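Long-range contact in carboxypeptidase D (Drosophila melanogaster, PDB 3MN8), which removes C-terminal arginine or lysine from peptides and proteins as a zinc metallocarboxypeptidase, this chain holding its first, active carboxypeptidase-like domain: residues K249-I261 with R323-I337. Residues are numbered along the deposited sequence; the frame is centred on the assembly and turned at random.
Sequences KQLAHTYSDNHPI and RNKASLLQLLRQAHI
Tyr255 lies flat against Ser327 where helix 245-257 packs on helix 317-333. From CB the tyrosine leaves with CG anti to its backbone N (chi1 -164°), which carries the ring across helix 317-333, one face over Ser327. CG, the first ring atom, already faces Ser327 CB. That carbon stands 3.3 Å from the ring centroid and only 4° off the normal, evidence for a centred CH-pi contact. CD1 lies over the same carbon. CD2 meets Ser327 O and, at 3.8 Å, Leu331 CD1, while CE2 has Leu328 CD2 at the ring edge, close to the ring plane. CE1 and CZ have Asn324 OD1 and Ser327 CB nearest. At the tip, OH donates to Asn324 OD1 in a hydrogen bond, the amide turned well out of the ring plane. With Ser327, Leu328, Asn324 and Leu331 around it, the ring is a knob in a hole of helix 317-333. The segment axes approach to 8.0 Å at 153°, a nearly antiparallel pair on one side of the central mixed sheet of the M14 carboxypeptidase fold; Leu251 and Leu331 both touch Leu212 of strand 212-217. Were Tyr255 replaced by an alanine, Asn324 OD1 would probably lose its hydroxyl partner and a gap would open over Ser327. Ser327 OG lies 2.9 Å from Tyr255 O and 3.0 Å from Asn258 O, so its proton has two possible acceptors as segment 249-261 passes from helix to loop. There, Arg323 CB sits over one face of the His259 ring, displaced toward the rim, while Asn324 OD1 meets that ring's edge. Toward the other end, Leu251 CD2 packs on Gln334 CB. The bent chain of Gln334 brings OE1 to Gln250 NE2 (3.2 Å), which approaches in the carbonyl plane, on a lone pair.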
loop_
_atom_site.group_PDB
_atom_site.type_symbol
_atom_site.label_atom_id
_atom_site.label_comp_id
_atom_site.label_asym_id
_atom_site.label_seq_id
_atom_site.Cartn_x
_atom_site.Cartn_y
_atom_site.Cartn_z
ATOM N N LYS A 249 -0.914 -13.932 0.559
ATOM C CA LYS A 249 -0.490 -14.614 1.780
ATOM C C LYS A 249 0.997 -14.386 2.067
ATOM O O LYS A 249 1.399 -14.276 3.228
ATOM C CB LYS A 249 -0.811 -16.109 1.703
ATOM C CG LYS A 249 -2.081 -16.484 2.449
ATOM C CD LYS A 249 -2.613 -17.871 2.100
ATOM C CE LYS A 249 -3.963 -18.082 2.784
ATOM N NZ LYS A 249 -4.790 -19.114 2.101
ATOM N N GLN A 250 1.806 -14.300 1.008
ATOM C CA GLN A 250 3.236 -14.024 1.153
ATOM C C GLN A 250 3.470 -12.596 1.661
ATOM O O GLN A 250 4.297 -12.359 2.538
ATOM C CB GLN A 250 3.991 -14.268 -0.167
ATOM C CG GLN A 250 5.499 -14.047 -0.038
ATOM C CD GLN A 250 6.309 -14.646 -1.182
ATOM O OE1 GLN A 250 6.023 -15.743 -1.664
ATOM N NE2 GLN A 250 7.343 -13.933 -1.601
ATOM N N LEU A 251 2.720 -11.652 1.112
ATOM C CA LEU A 251 2.787 -10.274 1.570
ATOM C C LEU A 251 2.417 -10.161 3.034
ATOM O O LEU A 251 3.184 -9.637 3.842
ATOM C CB LEU A 251 1.866 -9.397 0.731
ATOM C CG LEU A 251 2.296 -9.322 -0.732
ATOM C CD1 LEU A 251 1.280 -8.564 -1.571
ATOM C CD2 LEU A 251 3.700 -8.726 -0.852
ATOM N N ALA A 252 1.233 -10.649 3.373
ATOM C CA ALA A 252 0.765 -10.628 4.756
ATOM C C ALA A 252 1.760 -11.281 5.710
ATOM O O ALA A 252 1.959 -10.803 6.834
ATOM C CB ALA A 252 -0.602 -11.309 4.863
ATOM N N HIS A 253 2.374 -12.378 5.267
ATOM C CA HIS A 253 3.313 -13.109 6.115
ATOM C C HIS A 253 4.611 -12.353 6.253
ATOM O O HIS A 253 5.227 -12.366 7.319
ATOM C CB HIS A 253 3.589 -14.507 5.579
ATOM C CG HIS A 253 2.716 -15.568 6.183
ATOM N ND1 HIS A 253 1.918 -16.402 5.427
ATOM C CD2 HIS A 253 2.514 -15.928 7.475
ATOM C CE1 HIS A 253 1.261 -17.227 6.223
ATOM N NE2 HIS A 253 1.608 -16.961 7.471
ATOM N N THR A 254 5.021 -11.687 5.175
ATOM C CA THR A 254 6.214 -10.846 5.222
ATOM C C THR A 254 6.141 -9.843 6.371
ATOM O O THR A 254 7.113 -9.642 7.093
ATOM C CB THR A 254 6.405 -10.048 3.933
ATOM O OG1 THR A 254 6.463 -10.943 2.817
ATOM C CG2 THR A 254 7.686 -9.253 4.013
ATOM N N TYR A 255 4.987 -9.203 6.532
ATOM C CA TYR A 255 4.821 -8.209 7.586
ATOM C C TYR A 255 4.702 -8.869 8.964
ATOM O O TYR A 255 5.392 -8.495 9.916
ATOM C CB TYR A 255 3.599 -7.322 7.309
ATOM C CG TYR A 255 3.599 -6.049 8.123
ATOM C CD1 TYR A 255 3.227 -6.063 9.471
ATOM C CD2 TYR A 255 3.984 -4.833 7.551
ATOM C CE1 TYR A 255 3.232 -4.895 10.233
ATOM C CE2 TYR A 255 3.995 -3.659 8.300
ATOM C CZ TYR A 255 3.618 -3.698 9.643
ATOM O OH TYR A 255 3.625 -2.544 10.396
ATOM N N SER A 256 3.825 -9.858 9.065
ATOM C CA SER A 256 3.578 -10.476 10.353
ATOM C C SER A 256 4.821 -11.225 10.834
ATOM O O SER A 256 5.233 -11.081 11.987
ATOM C CB SER A 256 2.368 -11.409 10.270
ATOM O OG SER A 256 2.022 -11.913 11.550
ATOM N N ASP A 257 5.412 -12.025 9.949
ATOM C CA ASP A 257 6.590 -12.818 10.303
ATOM C C ASP A 257 7.659 -11.918 10.929
ATOM O O ASP A 257 8.348 -12.317 11.866
ATOM C CB ASP A 257 7.159 -13.563 9.078
ATOM C CG ASP A 257 6.320 -14.780 8.672
ATOM O OD1 ASP A 257 5.244 -14.982 9.262
ATOM O OD2 ASP A 257 6.734 -15.542 7.760
ATOM N N ASN A 258 7.780 -10.699 10.409
ATOM C CA ASN A 258 8.768 -9.740 10.895
ATOM C C ASN A 258 8.300 -8.874 12.066
ATOM O O ASN A 258 8.998 -7.948 12.476
ATOM C CB ASN A 258 9.245 -8.851 9.748
ATOM C CG ASN A 258 10.264 -9.547 8.869
ATOM O OD1 ASN A 258 11.443 -9.648 9.225
ATOM N ND2 ASN A 258 9.817 -10.044 7.719
ATOM N N HIS A 259 7.120 -9.176 12.600
ATOM C CA HIS A 259 6.537 -8.391 13.679
ATOM C C HIS A 259 6.427 -9.279 14.904
ATOM O O HIS A 259 5.594 -10.179 14.950
ATOM C CB HIS A 259 5.157 -7.854 13.270
ATOM C CG HIS A 259 4.598 -6.825 14.213
ATOM N ND1 HIS A 259 4.352 -7.089 15.545
ATOM C CD2 HIS A 259 4.226 -5.538 14.011
ATOM C CE1 HIS A 259 3.856 -6.008 16.121
ATOM N NE2 HIS A 259 3.772 -5.050 15.215
ATOM N N PRO A 260 7.273 -9.030 15.906
ATOM C CA PRO A 260 7.447 -9.906 17.077
ATOM C C PRO A 260 6.147 -10.260 17.797
ATOM O O PRO A 260 6.108 -11.264 18.498
ATOM C CB PRO A 260 8.324 -9.068 18.010
ATOM C CG PRO A 260 9.049 -8.132 17.112
ATOM C CD PRO A 260 8.097 -7.813 15.992
ATOM N N ILE A 261 5.112 -9.442 17.643
ATOM C CA ILE A 261 3.864 -9.628 18.390
ATOM C C ILE A 261 2.720 -10.127 17.508
ATOM O O ILE A 261 1.948 -11.017 17.901
ATOM C CB ILE A 261 3.437 -8.318 19.103
ATOM C CG1 ILE A 261 4.383 -8.018 20.274
ATOM C CG2 ILE A 261 1.976 -8.395 19.574
ATOM C CD1 ILE A 261 4.157 -6.659 20.897
ATOM N N ARG A 323 9.109 -2.297 16.472
ATOM C CA ARG A 323 8.428 -3.520 16.031
ATOM C C ARG A 323 8.116 -3.526 14.534
ATOM O O ARG A 323 8.394 -4.499 13.824
ATOM C CB ARG A 323 7.131 -3.710 16.817
ATOM C CG ARG A 323 7.336 -3.598 18.308
ATOM C CD ARG A 323 6.019 -3.582 19.047
ATOM N NE ARG A 323 6.181 -3.877 20.468
ATOM C CZ ARG A 323 5.208 -3.736 21.358
ATOM N NH1 ARG A 323 4.017 -3.301 20.957
ATOM N NH2 ARG A 323 5.421 -4.024 22.637
ATOM N N ASN A 324 7.533 -2.432 14.057
ATOM C CA ASN A 324 7.050 -2.380 12.694
ATOM C C ASN A 324 8.153 -2.047 11.707
ATOM O O ASN A 324 8.006 -2.262 10.501
ATOM C CB ASN A 324 5.920 -1.368 12.583
ATOM C CG ASN A 324 4.699 -1.771 13.385
ATOM O OD1 ASN A 324 3.748 -2.330 12.837
ATOM N ND2 ASN A 324 4.717 -1.493 14.692
ATOM N N LYS A 325 9.259 -1.527 12.226
ATOM C CA LYS A 325 10.399 -1.114 11.402
ATOM C C LYS A 325 10.775 -2.128 10.312
ATOM O O LYS A 325 10.767 -1.795 9.128
ATOM C CB LYS A 325 11.606 -0.844 12.304
ATOM C CG LYS A 325 12.761 -0.097 11.663
ATOM C CD LYS A 325 13.896 -0.084 12.655
ATOM C CE LYS A 325 15.073 0.712 12.167
ATOM N NZ LYS A 325 16.092 0.791 13.248
ATOM N N ALA A 326 11.106 -3.351 10.731
ATOM C CA ALA A 326 11.500 -4.431 9.825
ATOM C C ALA A 326 10.374 -4.880 8.880
ATOM O O ALA A 326 10.606 -5.139 7.688
ATOM C CB ALA A 326 12.019 -5.618 10.624
ATOM N N SER A 327 9.160 -4.977 9.417
ATOM C CA SER A 327 7.993 -5.380 8.630
ATOM C C SER A 327 7.620 -4.366 7.538
ATOM O O SER A 327 7.085 -4.732 6.500
ATOM C CB SER A 327 6.798 -5.609 9.561
ATOM O OG SER A 327 7.182 -6.361 10.709
ATOM N N LEU A 328 7.898 -3.090 7.780
ATOM C CA LEU A 328 7.575 -2.039 6.817
ATOM C C LEU A 328 8.621 -1.985 5.704
ATOM O O LEU A 328 8.318 -1.714 4.541
ATOM C CB LEU A 328 7.464 -0.672 7.516
ATOM C CG LEU A 328 6.289 -0.373 8.468
ATOM C CD1 LEU A 328 6.705 0.645 9.506
ATOM C CD2 LEU A 328 5.061 0.117 7.707
ATOM N N LEU A 329 9.864 -2.254 6.063
ATOM C CA LEU A 329 10.919 -2.319 5.067
ATOM C C LEU A 329 10.782 -3.576 4.206
ATOM O O LEU A 329 10.769 -3.507 2.976
ATOM C CB LEU A 329 12.286 -2.301 5.751
ATOM C CG LEU A 329 12.892 -0.947 6.130
ATOM C CD1 LEU A 329 11.989 0.232 5.726
ATOM C CD2 LEU A 329 13.268 -0.922 7.629
ATOM N N GLN A 330 10.680 -4.723 4.864
ATOM C CA GLN A 330 10.598 -5.997 4.164
ATOM C C GLN A 330 9.386 -6.089 3.241
ATOM O O GLN A 330 9.476 -6.652 2.154
ATOM C CB GLN A 330 10.619 -7.154 5.163
ATOM C CG GLN A 330 11.952 -7.315 5.845
ATOM C CD GLN A 330 13.080 -7.463 4.842
ATOM O OE1 GLN A 330 13.199 -8.486 4.175
ATOM N NE2 GLN A 330 13.917 -6.438 4.733
ATOM N N LEU A 331 8.254 -5.541 3.672
ATOM C CA LEU A 331 7.051 -5.528 2.841
ATOM C C LEU A 331 7.340 -4.709 1.599
ATOM O O LEU A 331 7.022 -5.114 0.485
ATOM C CB LEU A 331 5.866 -4.930 3.597
ATOM C CG LEU A 331 4.495 -4.984 2.917
ATOM C CD1 LEU A 331 3.424 -4.441 3.842
ATOM C CD2 LEU A 331 4.485 -4.189 1.629
ATOM N N LEU A 332 7.953 -3.552 1.792
ATOM C CA LEU A 332 8.266 -2.703 0.654
ATOM C C LEU A 332 9.080 -3.481 -0.354
ATOM O O LEU A 332 8.797 -3.429 -1.543
ATOM C CB LEU A 332 8.996 -1.428 1.086
ATOM C CG LEU A 332 8.069 -0.424 1.795
ATOM C CD1 LEU A 332 8.832 0.719 2.437
ATOM C CD2 LEU A 332 7.015 0.107 0.844
ATOM N N ARG A 333 10.067 -4.235 0.123
ATOM C CA ARG A 333 10.940 -5.007 -0.777
ATOM C C ARG A 333 10.211 -6.128 -1.513
ATOM O O ARG A 333 10.740 -6.705 -2.463
ATOM C CB ARG A 333 12.166 -5.542 -0.037
ATOM C CG ARG A 333 12.873 -4.459 0.764
ATOM C CD ARG A 333 14.339 -4.756 1.036
ATOM N NE ARG A 333 15.177 -4.452 -0.110
ATOM C CZ ARG A 333 16.189 -3.583 -0.155
ATOM N NH1 ARG A 333 16.836 -3.452 -1.298
ATOM N NH2 ARG A 333 16.568 -2.862 0.897
ATOM N N GLN A 334 8.987 -6.420 -1.084
ATOM C CA GLN A 334 8.134 -7.381 -1.777
ATOM C C GLN A 334 7.606 -6.807 -3.102
ATOM O O GLN A 334 7.144 -7.544 -3.974
ATOM C CB GLN A 334 6.977 -7.808 -0.876
ATOM C CG GLN A 334 7.355 -8.783 0.240
ATOM C CD GLN A 334 7.680 -10.173 -0.297
ATOM O OE1 GLN A 334 6.813 -10.873 -0.819
ATOM N NE2 GLN A 334 8.934 -10.572 -0.171
ATOM N N ALA A 335 7.686 -5.494 -3.271
ATOM C CA ALA A 335 7.340 -4.904 -4.551
ATOM C C ALA A 335 8.387 -5.265 -5.602
ATOM O O ALA A 335 8.362 -4.762 -6.726
ATOM C CB ALA A 335 7.202 -3.397 -4.431
ATOM N N HIS A 336 9.316 -6.139 -5.247
ATOM C CA HIS A 336 10.360 -6.482 -6.199
ATOM C C HIS A 336 10.334 -7.920 -6.640
ATOM O O HIS A 336 11.089 -8.308 -7.532
ATOM C CB HIS A 336 11.716 -6.106 -5.649
ATOM C CG HIS A 336 11.869 -4.634 -5.437
ATOM N ND1 HIS A 336 12.039 -3.750 -6.481
ATOM C CD2 HIS A 336 11.847 -3.889 -4.307
ATOM C CE1 HIS A 336 12.139 -2.523 -5.998
ATOM N NE2 HIS A 336 12.025 -2.579 -4.684
ATOM N N ILE A 337 9.440 -8.696 -6.035
ATOM C CA ILE A 337 9.291 -10.091 -6.417
ATOM C C ILE A 337 8.667 -10.228 -7.785
ATOM O O ILE A 337 8.128 -9.266 -8.350
ATOM C CB ILE A 337 8.458 -10.891 -5.402
ATOM C CG1 ILE A 337 7.016 -10.383 -5.380
ATOM C CG2 ILE A 337 9.106 -10.837 -4.014
ATOM C CD1 ILE A 337 6.177 -11.036 -4.306
#